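Local coordinates for HD domain-containing protein (Aquifex aeolicus, PDB 2HEK) that is of unknown function but binds zinc and GDP, and may hydrolyse dGTP, at residues E132-G140 and E146-T155. Sequence-based numbering, arbitrary orientation.
Sequences ERLVRITLG and EEKLLSEIIT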
ATOM      1  N   GLU A 132      -5.650  34.608  22.724  1.00 30.37           N
ATOM      2  CA  GLU A 132      -6.904  34.177  23.367  1.00 30.12           C
ATOM      3  C   GLU A 132      -7.786  33.456  22.365  1.00 28.66           C
ATOM      4  O   GLU A 132      -8.490  32.550  22.750  1.00 30.68           O
ATOM      5  CB  GLU A 132      -7.695  35.342  23.986  1.00 32.14           C
ATOM      6  CG  GLU A 132      -6.917  36.160  25.010  1.00 33.51           C
ATOM      7  CD  GLU A 132      -6.540  35.367  26.256  1.00 39.20           C
ATOM      8  OE1 GLU A 132      -7.344  34.527  26.742  1.00 43.17           O
ATOM      9  OE2 GLU A 132      -5.422  35.576  26.768  1.00 42.60           O
ATOM     10  N   ARG A 133      -7.763  33.877  21.095  1.00 26.53           N
ATOM     11  CA  ARG A 133      -8.566  33.231  20.046  1.00 31.31           C
ATOM     12  C   ARG A 133      -8.034  31.823  19.733  1.00 32.76           C
ATOM     13  O   ARG A 133      -8.815  30.891  19.628  1.00 31.99           O
ATOM     14  CB  ARG A 133      -8.577  34.090  18.773  1.00 32.14           C
ATOM     15  CG  ARG A 133      -9.314  35.424  18.994  1.00 33.82           C
ATOM     16  CD  ARG A 133      -9.210  36.334  17.805  1.00 33.05           C
ATOM     17  NE  ARG A 133      -9.977  35.872  16.635  1.00 36.88           N
ATOM     18  CZ  ARG A 133      -9.457  35.500  15.464  1.00 36.13           C
ATOM     19  NH1 ARG A 133      -8.141  35.456  15.284  1.00 34.98           N
ATOM     20  NH2 ARG A 133     -10.268  35.146  14.466  1.00 36.50           N
ATOM     21  N   LEU A 134      -6.707  31.690  19.610  1.00 30.66           N
ATOM     22  CA  LEU A 134      -6.068  30.375  19.486  1.00 31.65           C
ATOM     23  C   LEU A 134      -6.522  29.411  20.591  1.00 31.96           C
ATOM     24  O   LEU A 134      -6.859  28.263  20.323  1.00 34.31           O
ATOM     25  CB  LEU A 134      -4.541  30.513  19.502  1.00 29.90           C
ATOM     26  CG  LEU A 134      -3.714  29.217  19.316  1.00 31.51           C
ATOM     27  CD1 LEU A 134      -2.368  29.619  18.775  1.00 33.28           C
ATOM     28  CD2 LEU A 134      -3.514  28.499  20.621  1.00 30.39           C
ATOM     29  N   VAL A 135      -6.520  29.872  21.831  1.00 29.34           N
ATOM     30  CA  VAL A 135      -6.977  29.039  22.955  1.00 32.26           C
ATOM     31  C   VAL A 135      -8.433  28.560  22.792  1.00 34.20           C
ATOM     32  O   VAL A 135      -8.727  27.383  22.946  1.00 37.08           O
ATOM     33  CB  VAL A 135      -6.799  29.760  24.304  1.00 32.74           C
ATOM     34  CG1 VAL A 135      -7.562  29.003  25.411  1.00 34.14           C
ATOM     35  CG2 VAL A 135      -5.312  29.882  24.633  1.00 33.05           C
ATOM     36  N   ARG A 136      -9.339  29.467  22.457  1.00 35.24           N
ATOM     37  CA  ARG A 136     -10.751  29.117  22.238  1.00 33.30           C
ATOM     38  C   ARG A 136     -10.919  28.138  21.087  1.00 33.48           C
ATOM     39  O   ARG A 136     -11.680  27.195  21.186  1.00 34.21           O
ATOM     40  CB  ARG A 136     -11.585  30.390  21.963  1.00 34.46           C
ATOM     41  CG  ARG A 136     -11.853  31.185  23.247  1.00 36.86           C
ATOM     42  CD  ARG A 136     -12.962  32.253  23.103  1.00 33.61           C
ATOM     43  NE  ARG A 136     -12.579  33.333  22.198  1.00 37.44           N
ATOM     44  CZ  ARG A 136     -11.864  34.399  22.590  1.00 34.36           C
ATOM     45  NH1 ARG A 136     -11.434  34.504  23.834  1.00 34.55           N
ATOM     46  NH2 ARG A 136     -11.557  35.331  21.738  1.00 29.73           N
ATOM     47  N   ILE A 137     -10.235  28.412  19.988  1.00 33.20           N
ATOM     48  CA  ILE A 137     -10.272  27.595  18.797  1.00 32.74           C
ATOM     49  C   ILE A 137      -9.808  26.170  19.143  1.00 34.94           C
ATOM     50  O   ILE A 137     -10.502  25.183  18.841  1.00 33.09           O
ATOM     51  CB  ILE A 137      -9.426  28.239  17.680  1.00 33.00           C
ATOM     52  CG1 ILE A 137     -10.164  29.474  17.149  1.00 32.52           C
ATOM     53  CG2 ILE A 137      -9.103  27.219  16.487  1.00 33.90           C
ATOM     54  CD1 ILE A 137      -9.287  30.428  16.434  1.00 32.05           C
ATOM     55  N   THR A 138      -8.681  26.069  19.835  1.00 33.32           N
ATOM     56  CA  THR A 138      -8.154  24.759  20.161  1.00 36.42           C
ATOM     57  C   THR A 138      -9.003  23.994  21.183  1.00 38.37           C
ATOM     58  O   THR A 138      -9.010  22.766  21.175  1.00 38.14           O
ATOM     59  CB  THR A 138      -6.653  24.774  20.553  1.00 37.01           C
ATOM     60  OG1 THR A 138      -6.085  23.510  20.172  1.00 39.28           O
ATOM     61  CG2 THR A 138      -6.451  25.018  22.060  1.00 36.66           C
ATOM     62  N   LEU A 139      -9.724  24.697  22.055  1.00 37.49           N
ATOM     63  CA  LEU A 139     -10.545  23.997  23.038  1.00 38.18           C
ATOM     64  C   LEU A 139     -11.939  23.716  22.542  1.00 37.29           C
ATOM     65  O   LEU A 139     -12.740  23.133  23.269  1.00 39.91           O
ATOM     66  CB  LEU A 139     -10.639  24.775  24.349  1.00 37.91           C
ATOM     67  CG  LEU A 139      -9.332  25.074  25.055  1.00 40.36           C
ATOM     68  CD1 LEU A 139      -9.629  25.885  26.309  1.00 42.63           C
ATOM     69  CD2 LEU A 139      -8.620  23.799  25.392  1.00 42.71           C
ATOM     70  N   GLY A 140     -12.245  24.143  21.330  1.00 37.14           N
ATOM     71  CA  GLY A 140     -13.621  24.056  20.825  1.00 41.78           C
ATOM     72  C   GLY A 140     -14.629  24.934  21.591  1.00 43.57           C
ATOM     73  O   GLY A 140     -15.779  24.533  21.793  1.00 40.37           O
ATOM     74  N   GLU A 146     -16.166  33.336  12.970  1.00 47.69           N
ATOM     75  CA  GLU A 146     -14.817  33.044  12.495  1.00 46.34           C
ATOM     76  C   GLU A 146     -14.169  32.007  13.403  1.00 44.26           C
ATOM     77  O   GLU A 146     -13.624  31.022  12.913  1.00 44.65           O
ATOM     78  CB  GLU A 146     -13.961  34.314  12.398  1.00 49.46           C
ATOM     79  CG  GLU A 146     -12.467  34.094  12.022  1.00 51.10           C
ATOM     80  CD  GLU A 146     -12.194  33.573  10.585  1.00 53.53           C
ATOM     81  OE1 GLU A 146     -13.118  33.102   9.864  1.00 54.33           O
ATOM     82  OE2 GLU A 146     -11.010  33.622  10.180  1.00 51.89           O
ATOM     83  N   GLU A 147     -14.245  32.215  14.718  1.00 38.49           N
ATOM     84  CA  GLU A 147     -13.654  31.280  15.641  1.00 38.54           C
ATOM     85  C   GLU A 147     -14.307  29.908  15.505  1.00 38.85           C
ATOM     86  O   GLU A 147     -13.621  28.902  15.625  1.00 36.66           O
ATOM     87  CB  GLU A 147     -13.740  31.754  17.063  1.00 36.78           C
ATOM     88  CG  GLU A 147     -12.790  32.954  17.398  1.00 39.97           C
ATOM     89  CD  GLU A 147     -12.991  33.469  18.832  1.00 41.12           C
ATOM     90  OE1 GLU A 147     -13.550  32.723  19.663  1.00 40.06           O
ATOM     91  OE2 GLU A 147     -12.580  34.620  19.144  1.00 44.46           O
ATOM     92  N   LYS A 148     -15.615  29.875  15.255  1.00 37.09           N
ATOM     93  CA  LYS A 148     -16.324  28.600  15.126  1.00 39.12           C
ATOM     94  C   LYS A 148     -15.864  27.841  13.879  1.00 36.75           C
ATOM     95  O   LYS A 148     -15.611  26.643  13.964  1.00 33.03           O
ATOM     96  CB  LYS A 148     -17.854  28.772  15.147  1.00 43.20           C
ATOM     97  CG  LYS A 148     -18.645  27.443  15.039  1.00 43.49           C
ATOM     98  CD  LYS A 148     -20.139  27.719  14.954  1.00 48.05           C
ATOM     99  CE  LYS A 148     -20.981  26.448  14.972  1.00 51.24           C
ATOM    100  NZ  LYS A 148     -22.480  26.799  14.930  1.00 58.75           N
ATOM    101  N   LEU A 149     -15.738  28.522  12.741  1.00 36.68           N
ATOM    102  CA  LEU A 149     -15.228  27.861  11.533  1.00 38.64           C
ATOM    103  C   LEU A 149     -13.834  27.265  11.782  1.00 39.07           C
ATOM    104  O   LEU A 149     -13.554  26.123  11.403  1.00 36.20           O
ATOM    105  CB  LEU A 149     -15.174  28.832  10.329  1.00 37.98           C
ATOM    106  CG  LEU A 149     -14.491  28.350   9.044  1.00 39.72           C
ATOM    107  CD1 LEU A 149     -15.241  27.141   8.431  1.00 43.32           C
ATOM    108  CD2 LEU A 149     -14.378  29.463   8.011  1.00 40.19           C
ATOM    109  N   LEU A 150     -12.955  28.059  12.394  1.00 33.84           N
ATOM    110  CA  LEU A 150     -11.584  27.641  12.590  1.00 33.79           C
ATOM    111  C   LEU A 150     -11.541  26.483  13.549  1.00 31.81           C
ATOM    112  O   LEU A 150     -10.785  25.531  13.325  1.00 32.21           O
ATOM    113  CB  LEU A 150     -10.686  28.821  13.079  1.00 35.53           C
ATOM    114  CG  LEU A 150     -10.492  29.988  12.093  1.00 36.56           C
ATOM    115  CD1 LEU A 150      -9.504  31.019  12.644  1.00 37.81           C
ATOM    116  CD2 LEU A 150      -9.979  29.459  10.734  1.00 39.56           C
ATOM    117  N   SER A 151     -12.370  26.548  14.599  1.00 25.82           N
ATOM    118  CA  SER A 151     -12.423  25.487  15.590  1.00 29.64           C
ATOM    119  C   SER A 151     -12.943  24.173  14.984  1.00 32.88           C
ATOM    120  O   SER A 151     -12.443  23.097  15.333  1.00 31.17           O
ATOM    121  CB  SER A 151     -13.308  25.893  16.754  1.00 31.16           C
ATOM    122  OG  SER A 151     -13.157  24.954  17.788  1.00 34.75           O
ATOM    123  N   GLU A 152     -13.917  24.274  14.068  1.00 34.21           N
ATOM    124  CA  GLU A 152     -14.462  23.112  13.324  1.00 34.94           C
ATOM    125  C   GLU A 152     -13.372  22.402  12.513  1.00 33.10           C
ATOM    126  O   GLU A 152     -13.391  21.171  12.382  1.00 30.84           O
ATOM    127  CB  GLU A 152     -15.565  23.542  12.349  1.00 38.07           C
ATOM    128  CG  GLU A 152     -16.905  23.782  13.001  1.00 41.17           C
ATOM    129  CD  GLU A 152     -18.017  24.220  12.020  1.00 44.76           C
ATOM    130  OE1 GLU A 152     -17.810  24.325  10.785  1.00 47.38           O
ATOM    131  OE2 GLU A 152     -19.120  24.498  12.526  1.00 51.93           O
ATOM    132  N   ILE A 153     -12.439  23.182  11.967  1.00 31.51           N
ATOM    133  CA  ILE A 153     -11.355  22.617  11.171  1.00 32.20           C
ATOM    134  C   ILE A 153     -10.530  21.611  11.995  1.00 30.37           C
ATOM    135  O   ILE A 153     -10.092  20.590  11.473  1.00 33.59           O
ATOM    136  CB  ILE A 153     -10.482  23.715  10.521  1.00 31.80           C
ATOM    137  CG1 ILE A 153     -11.292  24.449   9.431  1.00 32.77           C
ATOM    138  CG2 ILE A 153      -9.117  23.124   9.981  1.00 30.45           C
ATOM    139  CD1 ILE A 153     -10.564  25.672   8.800  1.00 32.21           C
ATOM    140  N   ILE A 154     -10.375  21.880  13.279  1.00 30.39           N
ATOM    141  CA  ILE A 154      -9.610  21.028  14.175  1.00 32.43           C
ATOM    142  C   ILE A 154     -10.437  19.982  14.927  1.00 34.32           C
ATOM    143  O   ILE A 154     -10.038  18.809  14.960  1.00 33.00           O
ATOM    144  CB  ILE A 154      -8.798  21.838  15.200  1.00 32.17           C
ATOM    145  CG1 ILE A 154      -7.773  22.728  14.493  1.00 33.43           C
ATOM    146  CG2 ILE A 154      -8.028  20.882  16.175  1.00 33.00           C
ATOM    147  CD1 ILE A 154      -7.342  23.845  15.442  1.00 38.99           C
ATOM    148  N   THR A 155     -11.594  20.385  15.483  1.00 32.91           N
ATOM    149  CA  THR A 155     -12.306  19.603  16.499  1.00 31.03           C
ATOM    150  C   THR A 155     -13.635  19.046  15.973  1.00 32.27           C
ATOM    151  O   THR A 155     -14.331  18.313  16.690  1.00 31.90           O
ATOM    152  CB  THR A 155     -12.624  20.475  17.763  1.00 34.72           C
ATOM    153  OG1 THR A 155     -13.448  21.565  17.357  1.00 35.36           O
ATOM    154  CG2 THR A 155     -11.308  21.075  18.423  1.00 36.14           C
TER
HETATM  155  O   HOH W   1     -12.633  36.540  17.562  1.00 51.53           O
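A bend in the R136 chain (chi3 -67°) turns its guanidinium side-on to the carboxylate of E147, whose own chain runs extended beyond CG to reach across from 146-155. R136 NE bonds E147 OE1 at 2.8 Å and NH2 bonds OE2 at 2.9 Å. Both oxygens are met on their syn side and lie in the guanidinium plane, although the two flat groups are tilted 30° apart. E147 OE1 also accepts from the backbone N of E143, in the connecting loop. R133 adds a long salt bridge, NE to E147 OE2 at 3.8 Å, while its NH2 pairs with E73. With R136 cut back to an alanine here, the E147 carboxylate would probably lose both bonds that fix its rotation, leaving E143 N and the long R133 pair to hold it. These consecutive helices of the HD domain cross at -49°, and I137 enters 146-155 as a knob among E147, L150, S151 and I154. Its CD1 lies 3.8 Å from L150 CD1; its CG2 lies 3.9 Å from CD1 of I154, whose side chain lies close to that of the zinc ligand D161. At the Schellman end of 132-140, S151 OG donates in the carbonyl plane to I137 O (2.9 Å), which also accepts from G140 N. G140 CA passes 3.2 Å from S151 OG.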